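Local coordinates for protein D-threo-3-hydroxyaspartate dehydratase (Delftia, PDB 3WQC) that catalyses the pyridoxal 5'-phosphate-dependent deamination of D-threo-3-hydroxyaspartate to oxaloacetate and ammonium, and also acts on D-serine, at residues Met97-Leu106 / Ile128-Phe139. Sequence-based numbering, arbitrary orientation.
Sequences MAPHRLPQAL and IAAFGREQGEAF
Leu102 lies against two phenyl rings at once, those of Phe131 and Phe139, and each ring carries on its opposite face a methylene from its own segment. Leu102 CB sits over one face of Phe131 in a CH-pi contact, 4.0 Å from the ring centroid, with Gln135 CG backing the other face. Toward Phe139 the leucine extends CD2, 4.1 Å from CZ and displaced toward the rim, with Glu137 CG behind. The other methyl of the fork, CD1, reaches Phe131 CB, while Pro103 CG meets the Phe131 ring at CZ, 4.0 Å away. Leu106 illustrates how a fork fills a corner: with CG anti to the backbone N (chi1 177°), CD1 packs 3.6 Å from Glu137 CB and CD2 lies 3.8 Å from Gln135 CG. At Gly136 the helix ends in a Schellman motif, after which Glu137 and Phe139 point toward helix 102-106. With an alanine at Phe131, a gap would probably open beneath Leu102 CB, leaving Pro103 CG without its ring and Leu106 CD2 without Phe131 CE2. Between the two segments there is no hydrogen bond, but farther along helix 102-110 Arg109 makes a salt bridge to Glu137 and Arg110 a hydrogen bond to Gln135 OE1; Gln135 NE2 is bonded to Glu134 OE1. Arg101, in the 3-10 turn just before helix 102-110, forms salt bridges to Asp19 and Asp287 of the second subunit. Helices 102-106 and 128-135 cross at -52°, their axes 11.3 Å apart at closest approach, as neighbouring outer helices of the alanine racemase-like TIM barrel. Beneath them runs the connecting barrel strand 114-119, on which Met97, Ala105, Ile128 and Phe139 rest.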
ATOM      1  N   MET B  97       6.944   4.573  22.386  1.00 10.14           N
ATOM      2  CA  MET B  97       5.783   3.919  22.996  1.00 10.51           C
ATOM      3  C   MET B  97       4.642   4.910  23.228  1.00 11.13           C
ATOM      4  O   MET B  97       4.866   5.991  23.871  1.00 12.38           O
ATOM      5  CB  MET B  97       6.209   3.283  24.320  1.00 12.04           C
ATOM      6  CG  MET B  97       5.068   2.536  24.984  1.00 12.26           C
ATOM      7  SD  MET B  97       4.472   1.175  23.914  1.00 12.79           S
ATOM      8  CE  MET B  97       3.226   0.503  25.038  1.00 12.41           C
ATOM      9  N   ALA B  98       3.395   4.565  22.806  1.00 10.17           N
ATOM     10  CA  ALA B  98       2.235   5.344  23.124  1.00  9.80           C
ATOM     11  C   ALA B  98       1.678   4.847  24.455  1.00 10.72           C
ATOM     12  O   ALA B  98       1.467   3.628  24.627  1.00 11.74           O
ATOM     13  CB  ALA B  98       1.181   5.107  22.060  1.00 12.05           C
ATOM     14  N   PRO B  99       1.429   5.753  25.420  1.00 10.85           N
ATOM     15  CA  PRO B  99       0.864   5.287  26.689  1.00 12.57           C
ATOM     16  C   PRO B  99      -0.370   4.423  26.572  1.00 11.84           C
ATOM     17  O   PRO B  99      -0.536   3.455  27.362  1.00 12.65           O
ATOM     18  CB  PRO B  99       0.583   6.645  27.406  1.00 15.62           C
ATOM     19  CG  PRO B  99       1.695   7.556  26.884  1.00 16.68           C
ATOM     20  CD  PRO B  99       1.786   7.201  25.381  1.00 12.62           C
ATOM     21  N   HIS B 100      -1.256   4.696  25.591  1.00 10.81           N
ATOM     22  CA  HIS B 100      -2.502   3.893  25.541  1.00 11.38           C
ATOM     23  C   HIS B 100      -2.273   2.442  25.155  1.00 11.02           C
ATOM     24  O   HIS B 100      -3.185   1.611  25.377  1.00 13.64           O
ATOM     25  CB  HIS B 100      -3.530   4.531  24.606  1.00 13.23           C
ATOM     26  CG  HIS B 100      -3.279   4.337  23.155  1.00 12.38           C
ATOM     27  ND1 HIS B 100      -2.516   5.190  22.379  1.00 16.63           N
ATOM     28  CD2 HIS B 100      -3.697   3.298  22.335  1.00 16.55           C
ATOM     29  CE1 HIS B 100      -2.468   4.680  21.096  1.00 17.08           C
ATOM     30  NE2 HIS B 100      -3.215   3.510  21.086  1.00 16.04           N
ATOM     31  N   ARG B 101      -1.078   2.117  24.603  1.00 10.10           N
ATOM     32  CA  ARG B 101      -0.741   0.749  24.277  1.00 10.50           C
ATOM     33  C   ARG B 101      -0.124  -0.008  25.452  1.00 10.12           C
ATOM     34  O   ARG B 101       0.229  -1.191  25.311  1.00 11.59           O
ATOM     35  CB  ARG B 101       0.195   0.693  23.067  1.00 11.38           C
ATOM     36  CG  ARG B 101      -0.632   0.872  21.760  1.00 13.49           C
ATOM     37  CD  ARG B 101       0.186   0.613  20.497  1.00 14.19           C
ATOM     38  NE  ARG B 101       0.922   1.796  20.022  1.00 12.89           N
ATOM     39  CZ  ARG B 101       0.391   2.719  19.202  1.00 10.89           C
ATOM     40  NH1 ARG B 101      -0.904   2.629  18.784  1.00 11.41           N
ATOM     41  NH2 ARG B 101       1.182   3.704  18.753  1.00 11.77           N
ATOM     42  N   LEU B 102       0.036   0.666  26.623  1.00 10.12           N
ATOM     43  CA  LEU B 102       0.703  -0.039  27.740  1.00 12.01           C
ATOM     44  C   LEU B 102      -0.030  -1.330  28.231  1.00 11.21           C
ATOM     45  O   LEU B 102       0.618  -2.308  28.530  1.00 11.83           O
ATOM     46  CB  LEU B 102       0.957   0.939  28.903  1.00 11.98           C
ATOM     47  CG  LEU B 102       2.206   1.805  28.607  1.00 10.35           C
ATOM     48  CD1 LEU B 102       2.210   3.024  29.530  1.00 12.78           C
ATOM     49  CD2 LEU B 102       3.505   0.975  28.838  1.00 13.65           C
ATOM     50  N   PRO B 103      -1.384  -1.329  28.252  1.00 11.47           N
ATOM     51  CA  PRO B 103      -2.051  -2.604  28.668  1.00 12.12           C
ATOM     52  C   PRO B 103      -1.692  -3.722  27.728  1.00 12.27           C
ATOM     53  O   PRO B 103      -1.445  -4.840  28.193  1.00 13.11           O
ATOM     54  CB  PRO B 103      -3.558  -2.238  28.624  1.00 15.11           C
ATOM     55  CG  PRO B 103      -3.577  -0.679  29.007  1.00 13.47           C
ATOM     56  CD  PRO B 103      -2.334  -0.183  28.189  1.00 13.18           C
ATOM     57  N   GLN B 104      -1.629  -3.487  26.413  1.00 12.03           N
ATOM     58  CA  GLN B 104      -1.258  -4.602  25.507  1.00 12.63           C
ATOM     59  C   GLN B 104       0.171  -5.048  25.728  1.00 12.17           C
ATOM     60  O   GLN B 104       0.467  -6.233  25.742  1.00 13.57           O
ATOM     61  CB  GLN B 104      -1.425  -4.144  24.052  1.00 15.34           C
ATOM     62  CG  GLN B 104      -1.291  -5.418  23.243  1.00 22.10           C
ATOM     63  CD  GLN B 104      -1.391  -5.242  21.755  1.00 23.71           C
ATOM     64  OE1 GLN B 104      -1.267  -6.272  20.943  1.00 32.31           O
ATOM     65  NE2 GLN B 104      -1.640  -3.976  21.335  1.00 18.16           N
ATOM     66  N   ALA B 105       1.112  -4.078  25.965  1.00 11.59           N
ATOM     67  CA  ALA B 105       2.508  -4.484  26.206  1.00 11.84           C
ATOM     68  C   ALA B 105       2.561  -5.267  27.544  1.00 12.16           C
ATOM     69  O   ALA B 105       3.329  -6.249  27.574  1.00 13.31           O
ATOM     70  CB  ALA B 105       3.353  -3.219  26.308  1.00 12.47           C
ATOM     71  N   LEU B 106       1.814  -4.825  28.549  1.00 10.81           N
ATOM     72  CA  LEU B 106       1.767  -5.548  29.864  1.00 11.78           C
ATOM     73  C   LEU B 106       1.287  -6.979  29.624  1.00 13.74           C
ATOM     74  O   LEU B 106       1.895  -7.953  30.169  1.00 14.26           O
ATOM     75  CB  LEU B 106       0.874  -4.768  30.830  1.00 13.79           C
ATOM     76  CG  LEU B 106       0.690  -5.468  32.189  1.00 14.17           C
ATOM     77  CD1 LEU B 106       2.016  -5.601  32.929  1.00 16.86           C
ATOM     78  CD2 LEU B 106      -0.407  -4.759  32.977  1.00 20.16           C
ATOM     79  N   ILE B 128       5.203   5.214  31.390  1.00  9.62           N
ATOM     80  CA  ILE B 128       5.571   3.793  31.558  1.00 10.47           C
ATOM     81  C   ILE B 128       5.839   3.493  33.042  1.00 11.13           C
ATOM     82  O   ILE B 128       5.327   2.475  33.552  1.00 12.93           O
ATOM     83  CB  ILE B 128       6.761   3.402  30.703  1.00 10.23           C
ATOM     84  CG1 ILE B 128       6.451   3.564  29.189  1.00 11.01           C
ATOM     85  CG2 ILE B 128       7.159   1.927  30.991  1.00 13.14           C
ATOM     86  CD1 ILE B 128       7.599   3.209  28.240  1.00 12.07           C
ATOM     87  N   ALA B 129       6.645   4.329  33.711  1.00 10.41           N
ATOM     88  CA  ALA B 129       7.021   3.996  35.096  1.00 11.15           C
ATOM     89  C   ALA B 129       5.759   4.058  35.961  1.00 12.47           C
ATOM     90  O   ALA B 129       5.628   3.217  36.863  1.00 13.37           O
ATOM     91  CB  ALA B 129       8.057   5.034  35.531  1.00 14.69           C
ATOM     92  N   ALA B 130       4.856   5.017  35.765  1.00 11.42           N
ATOM     93  CA  ALA B 130       3.657   5.068  36.639  1.00 13.02           C
ATOM     94  C   ALA B 130       2.781   3.840  36.399  1.00 13.44           C
ATOM     95  O   ALA B 130       2.272   3.228  37.365  1.00 15.35           O
ATOM     96  CB  ALA B 130       2.893   6.322  36.357  1.00 14.09           C
ATOM     97  N   PHE B 131       2.638   3.406  35.118  1.00 11.73           N
ATOM     98  CA  PHE B 131       1.820   2.241  34.910  1.00 11.29           C
ATOM     99  C   PHE B 131       2.452   0.972  35.438  1.00 13.10           C
ATOM    100  O   PHE B 131       1.785   0.084  36.010  1.00 13.97           O
ATOM    101  CB  PHE B 131       1.565   2.155  33.359  1.00 12.39           C
ATOM    102  CG  PHE B 131       0.606   1.033  32.995  1.00 12.27           C
ATOM    103  CD1 PHE B 131      -0.765   1.177  33.282  1.00 17.33           C
ATOM    104  CD2 PHE B 131       1.059  -0.116  32.317  1.00 13.87           C
ATOM    105  CE1 PHE B 131      -1.691   0.176  32.903  1.00 18.51           C
ATOM    106  CE2 PHE B 131       0.098  -1.115  31.952  1.00 13.79           C
ATOM    107  CZ  PHE B 131      -1.239  -0.938  32.204  1.00 15.32           C
ATOM    108  N   GLY B 132       3.777   0.868  35.252  1.00 11.90           N
ATOM    109  CA  GLY B 132       4.529  -0.282  35.770  1.00 12.91           C
ATOM    110  C   GLY B 132       4.381  -0.346  37.287  1.00 14.16           C
ATOM    111  O   GLY B 132       4.227  -1.435  37.861  1.00 16.00           O
ATOM    112  N   ARG B 133       4.529   0.789  38.004  1.00 14.71           N
ATOM    113  CA  ARG B 133       4.354   0.739  39.456  1.00 15.21           C
ATOM    114  C   ARG B 133       2.910   0.288  39.788  1.00 16.80           C
ATOM    115  O   ARG B 133       2.693  -0.536  40.707  1.00 18.76           O
ATOM    116  CB  ARG B 133       4.624   2.148  40.014  1.00 17.54           C
ATOM    117  CG  ARG B 133       6.128   2.391  40.001  1.00 23.26           C
ATOM    118  CD  ARG B 133       6.526   3.620  40.864  1.00 27.48           C
ATOM    119  NE  ARG B 133       5.837   4.807  40.388  1.00 32.11           N
ATOM    120  CZ  ARG B 133       6.295   5.626  39.435  1.00 24.88           C
ATOM    121  NH1 ARG B 133       7.480   5.322  38.841  1.00 30.40           N
ATOM    122  NH2 ARG B 133       5.563   6.727  39.083  1.00 22.04           N
ATOM    123  N   GLU B 134       1.916   0.867  39.118  1.00 16.43           N
ATOM    124  CA  GLU B 134       0.499   0.490  39.378  1.00 16.21           C
ATOM    125  C   GLU B 134       0.258  -0.995  39.215  1.00 14.89           C
ATOM    126  O   GLU B 134      -0.515  -1.612  39.982  1.00 20.93           O
ATOM    127  CB  GLU B 134      -0.483   1.305  38.502  1.00 18.36           C
ATOM    128  CG  GLU B 134      -1.924   1.079  38.748  1.00 30.35           C
ATOM    129  CD  GLU B 134      -2.826   1.683  37.604  1.00 44.60           C
ATOM    130  OE1 GLU B 134      -2.905   1.201  36.400  1.00 32.04           O
ATOM    131  OE2 GLU B 134      -3.486   2.672  37.890  1.00 57.65           O
ATOM    132  N   GLN B 135       0.841  -1.542  38.151  1.00 15.93           N
ATOM    133  CA  GLN B 135       0.590  -2.952  37.742  1.00 16.59           C
ATOM    134  C   GLN B 135       1.602  -3.962  38.249  1.00 18.76           C
ATOM    135  O   GLN B 135       1.493  -5.141  37.949  1.00 23.13           O
ATOM    136  CB  GLN B 135       0.552  -3.031  36.200  1.00 16.86           C
ATOM    137  CG  GLN B 135      -0.569  -2.136  35.656  1.00 16.47           C
ATOM    138  CD  GLN B 135      -1.945  -2.587  36.046  1.00 18.52           C
ATOM    139  OE1 GLN B 135      -2.171  -3.808  36.203  1.00 25.64           O
ATOM    140  NE2 GLN B 135      -2.861  -1.636  36.296  1.00 25.80           N
ATOM    141  N   GLY B 136       2.633  -3.507  38.970  1.00 16.95           N
ATOM    142  CA  GLY B 136       3.702  -4.393  39.470  1.00 18.60           C
ATOM    143  C   GLY B 136       4.574  -4.976  38.359  1.00 17.01           C
ATOM    144  O   GLY B 136       4.954  -6.164  38.390  1.00 22.38           O
ATOM    145  N   GLU B 137       4.866  -4.144  37.349  1.00 15.64           N
ATOM    146  CA  GLU B 137       5.638  -4.610  36.200  1.00 15.71           C
ATOM    147  C   GLU B 137       6.860  -3.716  35.997  1.00 14.27           C
ATOM    148  O   GLU B 137       6.708  -2.498  35.821  1.00 15.65           O
ATOM    149  CB  GLU B 137       4.816  -4.589  34.863  1.00 15.85           C
ATOM    150  CG  GLU B 137       5.541  -5.186  33.664  1.00 17.10           C
ATOM    151  CD  GLU B 137       5.777  -6.684  33.780  1.00 19.37           C
ATOM    152  OE1 GLU B 137       6.613  -7.223  33.012  1.00 20.10           O
ATOM    153  OE2 GLU B 137       5.090  -7.341  34.599  1.00 22.92           O
ATOM    154  N   ALA B 138       8.060  -4.318  36.020  1.00 15.52           N
ATOM    155  CA  ALA B 138       9.297  -3.600  35.739  1.00 14.74           C
ATOM    156  C   ALA B 138       9.506  -3.728  34.219  1.00 14.16           C
ATOM    157  O   ALA B 138      10.231  -4.599  33.717  1.00 16.42           O
ATOM    158  CB  ALA B 138      10.463  -4.142  36.514  1.00 16.56           C
ATOM    159  N   PHE B 139       8.847  -2.863  33.476  1.00 12.11           N
ATOM    160  CA  PHE B 139       9.063  -2.873  32.010  1.00 10.88           C
ATOM    161  C   PHE B 139      10.509  -2.663  31.653  1.00 10.83           C
ATOM    162  O   PHE B 139      11.195  -1.826  32.355  1.00 13.35           O
ATOM    163  CB  PHE B 139       8.290  -1.703  31.345  1.00 10.83           C
ATOM    164  CG  PHE B 139       6.777  -1.932  31.349  1.00  9.70           C
ATOM    165  CD1 PHE B 139       6.213  -2.743  30.320  1.00 12.90           C
ATOM    166  CD2 PHE B 139       5.911  -1.338  32.300  1.00 12.26           C
ATOM    167  CE1 PHE B 139       4.797  -2.923  30.264  1.00 12.45           C
ATOM    168  CE2 PHE B 139       4.556  -1.547  32.270  1.00 13.69           C
ATOM    169  CZ  PHE B 139       3.980  -2.330  31.253  1.00 13.64           C
TER